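Local coordinates for uncharacterized protein MJ0100 (Methanocaldococcus jannaschii, PDB 3KPB) that probably makes homocysteine from aspartate semialdehyde and sulfide with a partner protein, and binds S-adenosylmethionine and methylthioadenosine through its C-terminal CBS domain pair, at residues Met68-Pro80 with Lys87-Asp101. Residues are numbered along the deposited sequence; the frame is centred on the assembly and turned at random.
Sequences MTRNVITAHEDEP and KMSKYNISGVPVVDD. With SAM (S-adenosylmethionine), chain E.
Ile73 and Tyr91 meet where the second CBS motif lines its S-adenosylmethionine site, an instance of one continuous run of chain recognising adenine just before it enters a parallel strand pair. From CB of Ile73, 3.6 Å from SAM N1, two branches leave: CG2, anti to the backbone N, packs against Ile93 CD1 and Lys87 CD, while CG1 passes SAM N1 and carries CD1 over a face of the Tyr91 ring in a CH-pi contact, 3.9 Å from its centroid. The backbone of Ile73 recognises the adenine, N donating to SAM N1 while O accepts from SAM N6, which Gly95 O also holds. Farther along, Ala75 N bonds to Pro97 O and Ala75 O to Val99 N in parallel pairing. The extended Lys87 chain brings NZ to Thr74 O (2.7 Å) and into a salt bridge with Glu79 OE2 (2.7 Å), met on its syn side. His76 NE2 donates to Asp101 OD1 (2.7 Å) from above the carboxylate plane, and ND1 accepts from Asp78 N; an alanine here would probably leave that carboxylate and the turn amide without these mates. The contact joins elements of the beta-alpha-beta unit of strand 75-76, helix 81-91 and strand 95-99, with strand 105-110 antiparallel to the last.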
loop_
_atom_site.group_PDB
_atom_site.type_symbol
_atom_site.label_atom_id
_atom_site.label_comp_id
_atom_site.label_asym_id
_atom_site.label_seq_id
_atom_site.Cartn_x
_atom_site.Cartn_y
_atom_site.Cartn_z
ATOM N N MET A 68 10.490 -9.865 -5.701
ATOM C CA MET A 68 11.028 -8.573 -5.276
ATOM C C MET A 68 11.297 -7.658 -6.465
ATOM O O MET A 68 11.619 -8.122 -7.561
ATOM C CB MET A 68 12.292 -8.744 -4.426
ATOM C CG MET A 68 13.439 -9.399 -5.166
ATOM S SD MET A 68 14.823 -9.752 -4.087
ATOM C CE MET A 68 16.033 -10.270 -5.306
ATOM N N THR A 69 11.152 -6.357 -6.245
ATOM C CA THR A 69 11.476 -5.385 -7.277
ATOM C C THR A 69 12.993 -5.237 -7.302
ATOM O O THR A 69 13.608 -4.903 -6.288
ATOM C CB THR A 69 10.783 -4.040 -7.013
ATOM O OG1 THR A 69 9.368 -4.210 -7.167
ATOM C CG2 THR A 69 11.258 -2.979 -7.996
ATOM N N ARG A 70 13.592 -5.491 -8.461
ATOM C CA ARG A 70 15.048 -5.553 -8.561
ATOM C C ARG A 70 15.717 -4.236 -8.950
ATOM O O ARG A 70 16.891 -4.027 -8.627
ATOM C CB ARG A 70 15.468 -6.685 -9.498
ATOM C CG ARG A 70 15.255 -8.065 -8.895
ATOM C CD ARG A 70 15.543 -9.155 -9.906
ATOM N NE ARG A 70 15.121 -10.473 -9.435
ATOM C CZ ARG A 70 15.949 -11.416 -8.990
ATOM N NH1 ARG A 70 17.258 -11.198 -8.956
ATOM N NH2 ARG A 70 15.471 -12.586 -8.584
ATOM N N ASN A 71 14.980 -3.353 -9.626
ATOM C CA ASN A 71 15.475 -2.006 -9.911
ATOM C C ASN A 71 15.059 -1.079 -8.781
ATOM O O ASN A 71 13.996 -0.449 -8.827
ATOM C CB ASN A 71 14.968 -1.500 -11.268
ATOM C CG ASN A 71 15.411 -0.070 -11.577
ATOM O OD1 ASN A 71 16.280 0.496 -10.907
ATOM N ND2 ASN A 71 14.805 0.518 -12.602
ATOM N N VAL A 72 15.897 -1.018 -7.754
ATOM C CA VAL A 72 15.560 -0.268 -6.558
ATOM C C VAL A 72 15.991 1.182 -6.688
ATOM O O VAL A 72 17.145 1.477 -7.017
ATOM C CB VAL A 72 16.194 -0.876 -5.284
ATOM C CG1 VAL A 72 15.579 -0.257 -4.032
ATOM C CG2 VAL A 72 16.021 -2.389 -5.264
ATOM N N ILE A 73 15.043 2.076 -6.431
ATOM C CA ILE A 73 15.326 3.501 -6.315
ATOM C C ILE A 73 15.830 3.766 -4.903
ATOM O O ILE A 73 15.124 3.507 -3.923
ATOM C CB ILE A 73 14.077 4.351 -6.605
ATOM C CG1 ILE A 73 13.533 4.021 -7.996
ATOM C CG2 ILE A 73 14.397 5.847 -6.470
ATOM C CD1 ILE A 73 12.043 4.221 -8.137
ATOM N N THR A 74 17.057 4.276 -4.813
ATOM C CA THR A 74 17.760 4.402 -3.547
ATOM C C THR A 74 18.217 5.830 -3.324
ATOM O O THR A 74 18.184 6.663 -4.239
ATOM C CB THR A 74 19.018 3.494 -3.497
ATOM O OG1 THR A 74 19.913 3.851 -4.560
ATOM C CG2 THR A 74 18.644 2.025 -3.640
ATOM N N ALA A 75 18.615 6.100 -2.085
ATOM C CA ALA A 75 19.269 7.342 -1.727
ATOM C C ALA A 75 20.637 7.035 -1.155
ATOM O O ALA A 75 20.873 5.958 -0.603
ATOM C CB ALA A 75 18.437 8.118 -0.728
ATOM N N HIS A 76 21.551 7.980 -1.304
ATOM C CA HIS A 76 22.880 7.785 -0.771
ATOM C C HIS A 76 22.930 8.451 0.581
ATOM O O HIS A 76 22.248 9.454 0.822
ATOM C CB HIS A 76 23.931 8.366 -1.711
ATOM C CG HIS A 76 25.321 7.872 -1.450
ATOM N ND1 HIS A 76 26.176 8.485 -0.559
ATOM C CD2 HIS A 76 26.020 6.846 -1.994
ATOM C CE1 HIS A 76 27.333 7.847 -0.551
ATOM N NE2 HIS A 76 27.265 6.850 -1.413
ATOM N N GLU A 77 23.723 7.873 1.475
ATOM C CA GLU A 77 23.880 8.442 2.799
ATOM C C GLU A 77 24.276 9.922 2.735
ATOM O O GLU A 77 23.782 10.726 3.528
ATOM C CB GLU A 77 24.826 7.606 3.676
ATOM C CG GLU A 77 26.046 7.017 2.974
ATOM C CD GLU A 77 26.949 6.235 3.920
ATOM O OE1 GLU A 77 26.447 5.690 4.928
ATOM O OE2 GLU A 77 28.167 6.161 3.650
ATOM N N ASP A 78 25.116 10.291 1.766
ATOM C CA ASP A 78 25.548 11.690 1.605
ATOM C C ASP A 78 24.631 12.561 0.712
ATOM O O ASP A 78 24.953 13.720 0.437
ATOM C CB ASP A 78 27.010 11.773 1.107
ATOM C CG ASP A 78 27.953 10.820 1.857
ATOM O OD1 ASP A 78 27.723 10.528 3.059
ATOM O OD2 ASP A 78 28.939 10.370 1.234
ATOM N N GLU A 79 23.497 12.011 0.275
ATOM C CA GLU A 79 22.547 12.735 -0.586
ATOM C C GLU A 79 21.688 13.740 0.203
ATOM O O GLU A 79 21.299 13.459 1.339
ATOM C CB GLU A 79 21.667 11.723 -1.328
ATOM C CG GLU A 79 20.689 12.286 -2.367
ATOM C CD GLU A 79 20.078 11.169 -3.209
ATOM O OE1 GLU A 79 20.390 9.983 -2.950
ATOM O OE2 GLU A 79 19.295 11.468 -4.141
ATOM N N PRO A 80 21.421 14.928 -0.385
ATOM C CA PRO A 80 20.456 15.890 0.188
ATOM C C PRO A 80 18.984 15.425 0.183
ATOM O O PRO A 80 18.517 14.836 -0.803
ATOM C CB PRO A 80 20.623 17.147 -0.681
ATOM C CG PRO A 80 21.624 16.816 -1.737
ATOM C CD PRO A 80 22.320 15.554 -1.373
ATOM N N LYS A 87 12.745 12.579 -5.972
ATOM C CA LYS A 87 12.785 11.185 -6.436
ATOM C C LYS A 87 11.478 10.475 -6.142
ATOM O O LYS A 87 10.954 9.736 -6.979
ATOM C CB LYS A 87 13.889 10.411 -5.717
ATOM C CG LYS A 87 15.172 10.239 -6.482
ATOM C CD LYS A 87 16.166 9.463 -5.641
ATOM C CE LYS A 87 17.522 9.428 -6.309
ATOM N NZ LYS A 87 18.608 9.135 -5.335
ATOM N N MET A 88 10.964 10.694 -4.938
ATOM C CA MET A 88 9.763 10.003 -4.516
ATOM C C MET A 88 8.510 10.508 -5.239
ATOM O O MET A 88 7.645 9.702 -5.581
ATOM C CB MET A 88 9.629 10.012 -2.991
ATOM C CG MET A 88 10.743 9.212 -2.303
ATOM S SD MET A 88 10.473 8.854 -0.556
ATOM C CE MET A 88 10.230 10.518 0.092
ATOM N N SER A 89 8.422 11.814 -5.505
ATOM C CA SER A 89 7.330 12.330 -6.347
ATOM C C SER A 89 7.446 11.865 -7.807
ATOM O O SER A 89 6.438 11.527 -8.437
ATOM C CB SER A 89 7.207 13.860 -6.260
ATOM O OG SER A 89 8.484 14.489 -6.224
ATOM N N LYS A 90 8.674 11.835 -8.325
ATOM C CA LYS A 90 8.921 11.459 -9.720
ATOM C C LYS A 90 8.538 10.010 -10.023
ATOM O O LYS A 90 7.921 9.733 -11.052
ATOM C CB LYS A 90 10.386 11.700 -10.106
ATOM C CG LYS A 90 10.665 11.509 -11.597
ATOM C CD LYS A 90 12.151 11.464 -11.905
ATOM C CE LYS A 90 12.390 11.268 -13.401
ATOM N NZ LYS A 90 13.839 11.267 -13.744
ATOM N N TYR A 91 8.904 9.097 -9.128
ATOM C CA TYR A 91 8.631 7.675 -9.322
ATOM C C TYR A 91 7.364 7.213 -8.618
ATOM O O TYR A 91 6.987 6.040 -8.711
ATOM C CB TYR A 91 9.825 6.844 -8.862
ATOM C CG TYR A 91 11.030 7.035 -9.741
ATOM C CD1 TYR A 91 11.109 6.411 -10.987
ATOM C CD2 TYR A 91 12.088 7.846 -9.339
ATOM C CE1 TYR A 91 12.211 6.587 -11.807
ATOM C CE2 TYR A 91 13.199 8.031 -10.153
ATOM C CZ TYR A 91 13.252 7.398 -11.385
ATOM O OH TYR A 91 14.350 7.575 -12.194
ATOM N N ASN A 92 6.710 8.148 -7.928
ATOM C CA ASN A 92 5.495 7.870 -7.159
ATOM C C ASN A 92 5.716 6.707 -6.184
ATOM O O ASN A 92 4.958 5.731 -6.151
ATOM C CB ASN A 92 4.297 7.644 -8.096
ATOM C CG ASN A 92 2.983 7.450 -7.347
ATOM O OD1 ASN A 92 2.688 8.151 -6.377
ATOM N ND2 ASN A 92 2.184 6.492 -7.805
ATOM N N ILE A 93 6.790 6.824 -5.411
ATOM C CA ILE A 93 7.110 5.875 -4.351
ATOM C C ILE A 93 7.102 6.599 -3.007
ATOM O O ILE A 93 7.144 7.831 -2.957
ATOM C CB ILE A 93 8.477 5.187 -4.583
ATOM C CG1 ILE A 93 9.585 6.237 -4.733
ATOM C CG2 ILE A 93 8.407 4.247 -5.792
ATOM C CD1 ILE A 93 10.971 5.663 -4.891
ATOM N N SER A 94 7.050 5.832 -1.924
ATOM C CA SER A 94 6.906 6.405 -0.589
ATOM C C SER A 94 8.009 5.968 0.375
ATOM O O SER A 94 7.973 6.316 1.554
ATOM C CB SER A 94 5.532 6.047 -0.018
ATOM O OG SER A 94 5.312 4.646 -0.061
ATOM N N GLY A 95 8.973 5.193 -0.118
ATOM C CA GLY A 95 10.116 4.769 0.695
ATOM C C GLY A 95 11.316 4.448 -0.173
ATOM O O GLY A 95 11.174 3.806 -1.213
ATOM N N VAL A 96 12.494 4.910 0.234
ATOM C CA VAL A 96 13.724 4.576 -0.483
ATOM C C VAL A 96 14.762 4.049 0.501
ATOM O O VAL A 96 14.997 4.664 1.544
ATOM C CB VAL A 96 14.305 5.773 -1.303
ATOM C CG1 VAL A 96 13.313 6.251 -2.352
ATOM C CG2 VAL A 96 14.714 6.926 -0.397
ATOM N N PRO A 97 15.368 2.892 0.188
ATOM C CA PRO A 97 16.497 2.420 0.978
ATOM C C PRO A 97 17.664 3.388 0.838
ATOM O O PRO A 97 17.870 3.973 -0.231
ATOM C CB PRO A 97 16.845 1.070 0.335
ATOM C CG PRO A 97 15.622 0.679 -0.436
ATOM C CD PRO A 97 15.038 1.966 -0.911
ATOM N N VAL A 98 18.406 3.556 1.926
ATOM C CA VAL A 98 19.602 4.383 1.943
ATOM C C VAL A 98 20.792 3.423 1.891
ATOM O O VAL A 98 20.882 2.492 2.703
ATOM C CB VAL A 98 19.642 5.280 3.201
ATOM C CG1 VAL A 98 20.859 6.187 3.166
ATOM C CG2 VAL A 98 18.364 6.112 3.304
ATOM N N VAL A 99 21.670 3.634 0.909
ATOM C CA VAL A 99 22.821 2.758 0.676
ATOM C C VAL A 99 24.130 3.531 0.789
ATOM O O VAL A 99 24.154 4.760 0.643
ATOM C CB VAL A 99 22.754 2.021 -0.709
ATOM C CG1 VAL A 99 21.543 1.096 -0.775
ATOM C CG2 VAL A 99 22.749 3.007 -1.882
ATOM N N ASP A 100 25.212 2.810 1.069
ATOM C CA ASP A 100 26.545 3.398 1.005
ATOM C C ASP A 100 27.243 3.010 -0.309
ATOM O O ASP A 100 26.636 2.377 -1.187
ATOM C CB ASP A 100 27.384 3.052 2.257
ATOM C CG ASP A 100 27.694 1.558 2.393
ATOM O OD1 ASP A 100 27.595 0.811 1.394
ATOM O OD2 ASP A 100 28.065 1.133 3.515
ATOM N N ASP A 101 28.514 3.386 -0.437
ATOM C CA ASP A 101 29.291 3.115 -1.651
ATOM C C ASP A 101 29.554 1.622 -1.910
ATOM O O ASP A 101 29.949 1.253 -3.016
ATOM C CB ASP A 101 30.622 3.884 -1.628
ATOM C CG ASP A 101 30.477 5.359 -2.023
ATOM O OD1 ASP A 101 29.440 5.756 -2.600
ATOM O OD2 ASP A 101 31.425 6.128 -1.767
HETATM N N SAM E . 4.344 3.376 -2.906
HETATM C CA SAM E . 3.734 2.311 -3.717
HETATM C C SAM E . 4.118 0.942 -3.148
HETATM O O SAM E . 4.173 0.749 -1.930
HETATM O OXT SAM E . 4.376 -0.009 -3.891
HETATM C CB SAM E . 4.231 2.423 -5.161
HETATM C CG SAM E . 3.145 1.997 -6.152
HETATM S SD SAM E . 3.690 0.662 -7.277
HETATM C CE SAM E . 2.113 0.124 -7.901
HETATM C "C5'" SAM E . 4.160 -0.803 -6.289
HETATM C "C4'" SAM E . 5.605 -1.235 -6.530
HETATM O "O4'" SAM E . 6.505 -0.177 -6.166
HETATM C "C3'" SAM E . 5.935 -2.375 -5.571
HETATM O "O3'" SAM E . 5.931 -3.593 -6.311
HETATM C "C2'" SAM E . 7.349 -2.065 -5.084
HETATM O "O2'" SAM E . 8.203 -3.175 -5.382
HETATM C "C1'" SAM E . 7.750 -0.844 -5.916
HETATM N N9 SAM E . 8.619 0.026 -5.096
HETATM C C8 SAM E . 8.298 0.588 -3.928
HETATM N N7 SAM E . 9.336 1.299 -3.481
HETATM C C5 SAM E . 10.320 1.190 -4.371
HETATM C C6 SAM E . 11.612 1.695 -4.447
HETATM N N6 SAM E . 12.101 2.479 -3.491
HETATM N N1 SAM E . 12.368 1.382 -5.510
HETATM C C2 SAM E . 11.900 0.603 -6.472
HETATM N N3 SAM E . 10.673 0.105 -6.429
HETATM C C4 SAM E . 9.867 0.379 -5.393
HETATM O O HOH W 1 29.431 5.550 1.169
HETATM O O HOH W 2 21.380 8.398 -4.955
#